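Local structure of vibralactone Cyclase (6KD0) at residues P20-F25 and D233-S238; H311-L316 and Q324-E329. The protein catalyses a cyclization that forms the fused bicyclic beta-lactone of vibralactone, and has the fold of an alpha/beta hydrolase. One frame throughout, in Å; residues are numbered along the deposited sequence.

Contact 1 (P20-F25 and D233-S238); sequences PVWAAF and DAPLLS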
ATOM      1  N   PRO A  20      13.087 -10.882  20.049  1.00 25.16           N
ATOM      2  CA  PRO A  20      14.297 -10.179  20.524  1.00 26.02           C
ATOM      3  C   PRO A  20      14.486  -8.814  19.884  1.00 25.25           C
ATOM      4  O   PRO A  20      14.879  -7.847  20.565  1.00 26.90           O
ATOM      5  CB  PRO A  20      15.448 -11.139  20.171  1.00 30.66           C
ATOM      6  CG  PRO A  20      14.897 -12.180  19.285  1.00 30.89           C
ATOM      7  CD  PRO A  20      13.402 -12.123  19.317  1.00 28.64           C
ATOM      8  N   VAL A  21      14.188  -8.707  18.585  1.00 24.40           N
ATOM      9  CA  VAL A  21      14.289  -7.422  17.894  1.00 21.74           C
ATOM     10  C   VAL A  21      13.348  -6.411  18.523  1.00 24.02           C
ATOM     11  O   VAL A  21      13.703  -5.242  18.722  1.00 24.00           O
ATOM     12  CB  VAL A  21      13.990  -7.591  16.394  1.00 24.34           C
ATOM     13  CG1 VAL A  21      13.890  -6.235  15.722  1.00 28.83           C
ATOM     14  CG2 VAL A  21      15.066  -8.440  15.741  1.00 28.52           C
ATOM     15  N   TRP A  22      12.122  -6.841  18.824  1.00 23.87           N
ATOM     16  CA  TRP A  22      11.162  -5.950  19.477  1.00 24.71           C
ATOM     17  C   TRP A  22      11.645  -5.545  20.862  1.00 26.26           C
ATOM     18  O   TRP A  22      11.473  -4.392  21.276  1.00 27.71           O
ATOM     19  CB  TRP A  22       9.793  -6.633  19.558  1.00 28.15           C
ATOM     20  CG  TRP A  22       8.730  -5.751  20.156  1.00 28.91           C
ATOM     21  CD1 TRP A  22       8.015  -5.980  21.300  1.00 32.79           C
ATOM     22  CD2 TRP A  22       8.288  -4.489  19.652  1.00 26.78           C
ATOM     23  NE1 TRP A  22       7.145  -4.941  21.529  1.00 29.63           N
ATOM     24  CE2 TRP A  22       7.296  -4.009  20.535  1.00 30.55           C
ATOM     25  CE3 TRP A  22       8.628  -3.717  18.536  1.00 27.74           C
ATOM     26  CZ2 TRP A  22       6.639  -2.809  20.332  1.00 27.55           C
ATOM     27  CZ3 TRP A  22       7.968  -2.512  18.341  1.00 33.12           C
ATOM     28  CH2 TRP A  22       6.989  -2.070  19.236  1.00 28.67           C
ATOM     29  N   ALA A  23      12.259  -6.485  21.590  1.00 28.16           N
ATOM     30  CA  ALA A  23      12.763  -6.173  22.922  1.00 29.55           C
ATOM     31  C   ALA A  23      13.819  -5.075  22.876  1.00 33.68           C
ATOM     32  O   ALA A  23      13.951  -4.305  23.836  1.00 27.06           O
ATOM     33  CB  ALA A  23      13.312  -7.436  23.588  1.00 29.49           C
ATOM     34  N   ALA A  24      14.573  -4.967  21.781  1.00 28.24           N
ATOM     35  CA  ALA A  24      15.564  -3.890  21.713  1.00 29.07           C
ATOM     36  C   ALA A  24      15.059  -2.594  21.069  1.00 30.30           C
ATOM     37  O   ALA A  24      15.799  -1.600  21.061  1.00 29.80           O
ATOM     38  CB  ALA A  24      16.812  -4.348  20.960  1.00 23.91           C
ATOM     39  N   PHE A  25      13.844  -2.563  20.538  1.00 30.97           N
ATOM     40  CA  PHE A  25      13.336  -1.360  19.870  1.00 31.93           C
ATOM     41  C   PHE A  25      13.126  -0.243  20.884  1.00 32.42           C
ATOM     42  O   PHE A  25      12.463  -0.465  21.901  1.00 30.36           O
ATOM     43  CB  PHE A  25      12.027  -1.682  19.159  1.00 27.75           C
ATOM     44  CG  PHE A  25      11.421  -0.518  18.410  1.00 36.29           C
ATOM     45  CD1 PHE A  25      12.086   0.070  17.347  1.00 32.77           C
ATOM     46  CD2 PHE A  25      10.166  -0.036  18.756  1.00 35.61           C
ATOM     47  CE1 PHE A  25      11.513   1.128  16.644  1.00 33.98           C
ATOM     48  CE2 PHE A  25       9.586   1.022  18.061  1.00 37.81           C
ATOM     49  CZ  PHE A  25      10.263   1.600  17.002  1.00 37.26           C
ATOM     50  N   ASP A 233      -3.505  -4.375  21.429  1.00 25.08           N
ATOM     51  CA  ASP A 233      -2.273  -3.776  21.936  1.00 23.22           C
ATOM     52  C   ASP A 233      -1.043  -4.257  21.171  1.00 26.27           C
ATOM     53  O   ASP A 233       0.055  -4.309  21.730  1.00 25.91           O
ATOM     54  CB  ASP A 233      -2.102  -4.051  23.429  1.00 26.55           C
ATOM     55  CG  ASP A 233      -3.220  -3.454  24.266  1.00 37.71           C
ATOM     56  OD1 ASP A 233      -3.531  -2.267  24.066  1.00 39.05           O
ATOM     57  OD2 ASP A 233      -3.778  -4.179  25.126  1.00 44.00           O
ATOM     58  N   ALA A 234      -1.198  -4.578  19.887  1.00 21.52           N
ATOM     59  CA  ALA A 234      -0.095  -5.161  19.138  1.00 24.24           C
ATOM     60  C   ALA A 234       1.016  -4.130  18.939  1.00 26.33           C
ATOM     61  O   ALA A 234       0.757  -2.924  18.889  1.00 23.30           O
ATOM     62  CB  ALA A 234      -0.567  -5.678  17.784  1.00 23.04           C
ATOM     63  N   PRO A 235       2.265  -4.579  18.827  1.00 28.32           N
ATOM     64  CA  PRO A 235       3.344  -3.656  18.478  1.00 23.78           C
ATOM     65  C   PRO A 235       3.011  -2.865  17.220  1.00 26.36           C
ATOM     66  O   PRO A 235       2.396  -3.380  16.279  1.00 26.97           O
ATOM     67  CB  PRO A 235       4.540  -4.588  18.248  1.00 26.25           C
ATOM     68  CG  PRO A 235       4.223  -5.817  19.029  1.00 25.20           C
ATOM     69  CD  PRO A 235       2.740  -5.971  18.917  1.00 26.79           C
ATOM     70  N   LEU A 236       3.414  -1.591  17.226  1.00 26.94           N
ATOM     71  CA  LEU A 236       3.441  -0.690  16.074  1.00 25.48           C
ATOM     72  C   LEU A 236       2.055  -0.227  15.625  1.00 25.86           C
ATOM     73  O   LEU A 236       1.961   0.746  14.887  1.00 27.30           O
ATOM     74  CB  LEU A 236       4.178  -1.323  14.872  1.00 24.44           C
ATOM     75  CG  LEU A 236       5.615  -1.816  15.078  1.00 27.28           C
ATOM     76  CD1 LEU A 236       6.164  -2.343  13.769  1.00 25.71           C
ATOM     77  CD2 LEU A 236       6.516  -0.708  15.631  1.00 24.77           C
ATOM     78  N   LEU A 237       0.976  -0.897  16.038  1.00 22.84           N
ATOM     79  CA  LEU A 237      -0.365  -0.411  15.719  1.00 24.34           C
ATOM     80  C   LEU A 237      -1.382  -0.974  16.701  1.00 24.89           C
ATOM     81  O   LEU A 237      -1.667  -2.174  16.687  1.00 25.18           O
ATOM     82  CB  LEU A 237      -0.770  -0.775  14.285  1.00 22.20           C
ATOM     83  CG  LEU A 237      -2.162  -0.265  13.888  1.00 25.02           C
ATOM     84  CD1 LEU A 237      -2.207   1.275  13.885  1.00 17.87           C
ATOM     85  CD2 LEU A 237      -2.586  -0.825  12.513  1.00 24.49           C
ATOM     86  N   SER A 238      -1.932  -0.115  17.547  1.00 23.31           N
ATOM     87  CA  SER A 238      -2.952  -0.499  18.507  1.00 24.91           C
ATOM     88  C   SER A 238      -4.327  -0.165  17.940  1.00 22.67           C
ATOM     89  O   SER A 238      -4.451   0.609  16.988  1.00 19.02           O
ATOM     90  CB  SER A 238      -2.715   0.220  19.834  1.00 22.11           C
ATOM     91  OG  SER A 238      -2.885   1.622  19.678  1.00 22.45           O
TER

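Contact 2 (H311-L316 and Q324-E329); sequences HAFHML and QKFQEE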
ATOM      1  N   HIS A 311       2.052  -4.974  12.072  1.00 21.50           N
ATOM      2  CA  HIS A 311       1.814  -4.035  10.980  1.00 22.10           C
ATOM      3  C   HIS A 311       3.073  -3.256  10.618  1.00 24.22           C
ATOM      4  O   HIS A 311       3.650  -2.558  11.458  1.00 21.10           O
ATOM      5  CB  HIS A 311       0.707  -3.082  11.424  1.00 19.78           C
ATOM      6  CG  HIS A 311       0.097  -2.269  10.326  1.00 19.60           C
ATOM      7  ND1 HIS A 311      -1.005  -2.691   9.615  1.00 20.92           N
ATOM      8  CD2 HIS A 311       0.386  -1.028   9.874  1.00 21.19           C
ATOM      9  CE1 HIS A 311      -1.362  -1.750   8.760  1.00 19.07           C
ATOM     10  NE2 HIS A 311      -0.532  -0.731   8.896  1.00 18.07           N
ATOM     11  N   ALA A 312       3.502  -3.389   9.364  1.00 20.52           N
ATOM     12  CA  ALA A 312       4.622  -2.627   8.814  1.00 24.70           C
ATOM     13  C   ALA A 312       5.951  -2.956   9.473  1.00 24.04           C
ATOM     14  O   ALA A 312       6.847  -2.098   9.500  1.00 22.62           O
ATOM     15  CB  ALA A 312       4.390  -1.118   8.922  1.00 24.79           C
ATOM     16  N   PHE A 313       6.093  -4.169  10.025  1.00 20.42           N
ATOM     17  CA  PHE A 313       7.355  -4.547  10.653  1.00 20.43           C
ATOM     18  C   PHE A 313       8.507  -4.514   9.660  1.00 21.19           C
ATOM     19  O   PHE A 313       9.655  -4.309  10.062  1.00 20.94           O
ATOM     20  CB  PHE A 313       7.253  -5.937  11.270  1.00 20.49           C
ATOM     21  CG  PHE A 313       7.527  -7.038  10.287  1.00 21.41           C
ATOM     22  CD1 PHE A 313       6.538  -7.460   9.410  1.00 22.82           C
ATOM     23  CD2 PHE A 313       8.781  -7.628  10.219  1.00 23.09           C
ATOM     24  CE1 PHE A 313       6.797  -8.471   8.487  1.00 22.98           C
ATOM     25  CE2 PHE A 313       9.042  -8.626   9.298  1.00 24.33           C
ATOM     26  CZ  PHE A 313       8.051  -9.045   8.434  1.00 23.09           C
ATOM     27  N   HIS A 314       8.232  -4.721   8.360  1.00 20.78           N
ATOM     28  CA  HIS A 314       9.314  -4.724   7.383  1.00 19.58           C
ATOM     29  C   HIS A 314       9.828  -3.329   7.061  1.00 18.51           C
ATOM     30  O   HIS A 314      10.935  -3.207   6.539  1.00 20.81           O
ATOM     31  CB  HIS A 314       8.892  -5.470   6.104  1.00 22.54           C
ATOM     32  CG  HIS A 314       8.144  -4.645   5.102  1.00 21.55           C
ATOM     33  ND1 HIS A 314       6.858  -4.196   5.312  1.00 23.56           N
ATOM     34  CD2 HIS A 314       8.482  -4.243   3.855  1.00 21.69           C
ATOM     35  CE1 HIS A 314       6.449  -3.530   4.249  1.00 21.89           C
ATOM     36  NE2 HIS A 314       7.415  -3.542   3.350  1.00 18.50           N
ATOM     37  N   MET A 315       9.068  -2.276   7.367  1.00 20.88           N
ATOM     38  CA  MET A 315       9.535  -0.907   7.167  1.00 20.19           C
ATOM     39  C   MET A 315      10.341  -0.407   8.345  1.00 20.20           C
ATOM     40  O   MET A 315      11.215   0.454   8.184  1.00 22.03           O
ATOM     41  CB  MET A 315       8.356   0.044   6.954  1.00 17.39           C
ATOM     42  CG  MET A 315       7.513  -0.269   5.727  1.00 22.60           C
ATOM     43  SD  MET A 315       8.413  -0.118   4.173  1.00 22.16           S
ATOM     44  CE  MET A 315       8.639   1.662   4.107  1.00 28.04           C
ATOM     45  N   LEU A 316      10.062  -0.926   9.525  1.00 20.33           N
ATOM     46  CA  LEU A 316      10.781  -0.516  10.715  1.00 20.34           C
ATOM     47  C   LEU A 316      11.937  -1.439  11.064  1.00 21.45           C
ATOM     48  O   LEU A 316      12.840  -1.019  11.793  1.00 21.72           O
ATOM     49  CB  LEU A 316       9.817  -0.430  11.898  1.00 22.24           C
ATOM     50  CG  LEU A 316       9.122   0.931  12.007  1.00 26.49           C
ATOM     51  CD1 LEU A 316       8.003   1.108  10.944  1.00 25.28           C
ATOM     52  CD2 LEU A 316       8.597   1.146  13.397  1.00 29.15           C
ATOM     53  N   GLN A 324      13.299  -8.831   5.059  1.00 22.15           N
ATOM     54  CA  GLN A 324      13.816  -8.917   3.702  1.00 26.86           C
ATOM     55  C   GLN A 324      12.990  -9.893   2.885  1.00 23.29           C
ATOM     56  O   GLN A 324      12.731  -9.659   1.699  1.00 22.60           O
ATOM     57  CB  GLN A 324      15.289  -9.321   3.731  1.00 25.75           C
ATOM     58  CG  GLN A 324      16.181  -8.154   4.110  1.00 23.22           C
ATOM     59  CD  GLN A 324      17.523  -8.596   4.647  1.00 31.73           C
ATOM     60  OE1 GLN A 324      17.798  -8.506   5.845  1.00 30.67           O
ATOM     61  NE2 GLN A 324      18.361  -9.086   3.764  1.00 32.59           N
ATOM     62  N   LYS A 325      12.526 -10.975   3.513  1.00 24.25           N
ATOM     63  CA  LYS A 325      11.710 -11.930   2.769  1.00 25.45           C
ATOM     64  C   LYS A 325      10.372 -11.306   2.398  1.00 25.39           C
ATOM     65  O   LYS A 325       9.860 -11.524   1.292  1.00 21.57           O
ATOM     66  CB  LYS A 325      11.516 -13.208   3.582  1.00 26.07           C
ATOM     67  CG  LYS A 325      10.856 -14.321   2.792  1.00 40.14           C
ATOM     68  CD  LYS A 325      10.889 -15.648   3.542  1.00 46.99           C
ATOM     69  CE  LYS A 325      10.026 -16.710   2.852  1.00 59.36           C
ATOM     70  NZ  LYS A 325       8.895 -17.148   3.730  1.00 61.08           N
ATOM     71  N   PHE A 326       9.801 -10.523   3.315  1.00 19.18           N
ATOM     72  CA  PHE A 326       8.578  -9.782   3.017  1.00 19.36           C
ATOM     73  C   PHE A 326       8.759  -8.880   1.793  1.00 20.01           C
ATOM     74  O   PHE A 326       7.905  -8.840   0.898  1.00 21.53           O
ATOM     75  CB  PHE A 326       8.157  -8.966   4.249  1.00 18.94           C
ATOM     76  CG  PHE A 326       6.753  -8.386   4.160  1.00 22.08           C
ATOM     77  CD1 PHE A 326       6.496  -7.239   3.416  1.00 22.99           C
ATOM     78  CD2 PHE A 326       5.700  -8.987   4.834  1.00 24.47           C
ATOM     79  CE1 PHE A 326       5.191  -6.705   3.335  1.00 21.49           C
ATOM     80  CE2 PHE A 326       4.405  -8.463   4.767  1.00 21.82           C
ATOM     81  CZ  PHE A 326       4.158  -7.325   4.019  1.00 23.18           C
ATOM     82  N   GLN A 327       9.873  -8.150   1.727  1.00 20.06           N
ATOM     83  CA  GLN A 327      10.071  -7.297   0.551  1.00 19.41           C
ATOM     84  C   GLN A 327      10.295  -8.129  -0.711  1.00 20.84           C
ATOM     85  O   GLN A 327       9.785  -7.782  -1.790  1.00 19.74           O
ATOM     86  CB  GLN A 327      11.218  -6.313   0.755  1.00 20.06           C
ATOM     87  CG  GLN A 327      11.349  -5.311  -0.397  1.00 21.11           C
ATOM     88  CD  GLN A 327      10.136  -4.387  -0.540  1.00 24.12           C
ATOM     89  OE1 GLN A 327       9.302  -4.277   0.364  1.00 25.64           O
ATOM     90  NE2 GLN A 327      10.051  -3.705  -1.670  1.00 24.31           N
ATOM     91  N   GLU A 328      11.025  -9.245  -0.588  1.00 20.78           N
ATOM     92  CA  GLU A 328      11.244 -10.127  -1.734  1.00 23.96           C
ATOM     93  C   GLU A 328       9.931 -10.697  -2.250  1.00 23.08           C
ATOM     94  O   GLU A 328       9.722 -10.794  -3.463  1.00 24.10           O
ATOM     95  CB  GLU A 328      12.197 -11.263  -1.359  1.00 24.48           C
ATOM     96  CG  GLU A 328      13.643 -10.831  -1.146  1.00 30.45           C
ATOM     97  CD  GLU A 328      14.473 -11.914  -0.449  1.00 42.77           C
ATOM     98  OE1 GLU A 328      13.994 -13.070  -0.371  1.00 39.76           O
ATOM     99  OE2 GLU A 328      15.593 -11.609   0.023  1.00 43.83           O
ATOM    100  N   GLU A 329       9.032 -11.079  -1.343  1.00 22.34           N
ATOM    101  CA  GLU A 329       7.737 -11.607  -1.755  1.00 22.71           C
ATOM    102  C   GLU A 329       6.822 -10.511  -2.301  1.00 22.23           C
ATOM    103  O   GLU A 329       5.987 -10.788  -3.173  1.00 21.83           O
ATOM    104  CB  GLU A 329       7.074 -12.337  -0.594  1.00 23.80           C
ATOM    105  CG  GLU A 329       5.730 -12.965  -0.976  1.00 33.43           C
ATOM    106  CD  GLU A 329       5.378 -14.171  -0.124  1.00 43.23           C
ATOM    107  OE1 GLU A 329       4.503 -14.966  -0.551  1.00 42.18           O
ATOM    108  OE2 GLU A 329       5.967 -14.315   0.977  1.00 43.19           O
TER
HETATM  109  O   HOH W   1       7.185  -2.559   0.637  1.00 22.37           O

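Contact 1 (P20-F25 and D233-S238)
Trp22 reaches from the last turn of helix 18-24 to Pro235 and Leu236 in the loop 233-238. From its CB the chain leaves with CG anti to the backbone N (chi1 -177°), which carries the indole out to the loop. The near part of the ring system meets Pro235 first: Trp22 NE1 lies 3.9 Å from Pro235 CG, and Trp22 CE2 sits 3.6 Å from Pro235 CB. Farther out, Trp22 CZ2 comes to 3.5 Å from Pro235 CB, whose C-H groups rest over one ring face. This is a CH-pi contact, Pro235 CB to the centroid of the Trp22 six-membered ring 3.6 Å and 16° off the ring normal. At the tip, Trp22 CZ3 touches Leu236 CD2 at 3.6 Å, and Trp22 CH2 touches both Pro235 CB and Leu236 CD2. Phe25 adds a looser touch, its CE2 4.3 Å from Leu236 CD2. No hydrogen bond crosses. Pro235 and Leu236 are the two central residues of a type II beta turn from Ala234 to Leu237, just ahead of helix 239-249. Phe18 meets the Trp22 ring within helix 18-24, while Leu316 of helix 313-316 and Pro310 of strand 309-310 both pack on Leu236.

Contact 2 (H311-L316 and Q324-E329)
His314 and Phe326 are brought ring to ring by different first torsions: His314 CG stands between its backbone N and carbonyl carbon (chi1 85°), whereas Phe326 CG lies anti to the backbone N (chi1 -168°). With Phe313 they form an aromatic cluster in the alpha/beta hydrolase fold, joining the short helix 313-316 to helix 321-338. Phe326 CD1 sits over the centre of one imidazole face, 3.5 Å from His314 CG, and Phe326 CE1 is also 3.5 Å from His314 CE1. The planes are inclined by 31°, so this is an oblique meeting and not a parallel stack. Met315 CG lies over the opposite imidazole face, toward its rim. Beyond the pair, Phe326 packs on Met276 and Cys278 of the central sheet. The CD2-NE2 edge of the imidazole faces Gln327 OE1; the Gln327 chain bends at chi2, and its amide lies nearly parallel to the ring. One water, in the imidazole plane at its edge, joins the two side chains: it is 2.9 Å from His314 NE2 and donates a hydrogen bond to Gln327 OE1 at 2.7 Å. An alanine in place of His314 would take away the imidazole and is likely to leave a gap between Phe326 and Met315, with the water held by Gln327 losing a partner. Phe313 comes in differently, turning its edge toward the Phe326 face in an offset edge-to-face pair; Phe313 CE1 lies 3.8 Å from Phe326 CD2.

How the contacts relate
The centres of the two contacts lie about 14 Å apart, on the same side of the molecule, and both segments of contact 1 precede those of contact 2 in the sequence. Contact 1 is peripheral, about 21 Å from the chain centre, and brings the N-terminal helix 18-24 onto a loop; contact 2 is buried beside strand 273-278 of the central sheet. They meet directly through segment 311-316: Leu236 CD2 is 3.6 Å from Leu316 CD2, and Leu236 CD1 is 3.4 Å from His311 O. His311 hydrogen-bonds to Asp281 and Ser177, consistent with a Ser-His-Asp catalytic triad, so segment 311-316 of contact 2 carries the probable catalytic histidine, and Leu236 of contact 1 lies close to it.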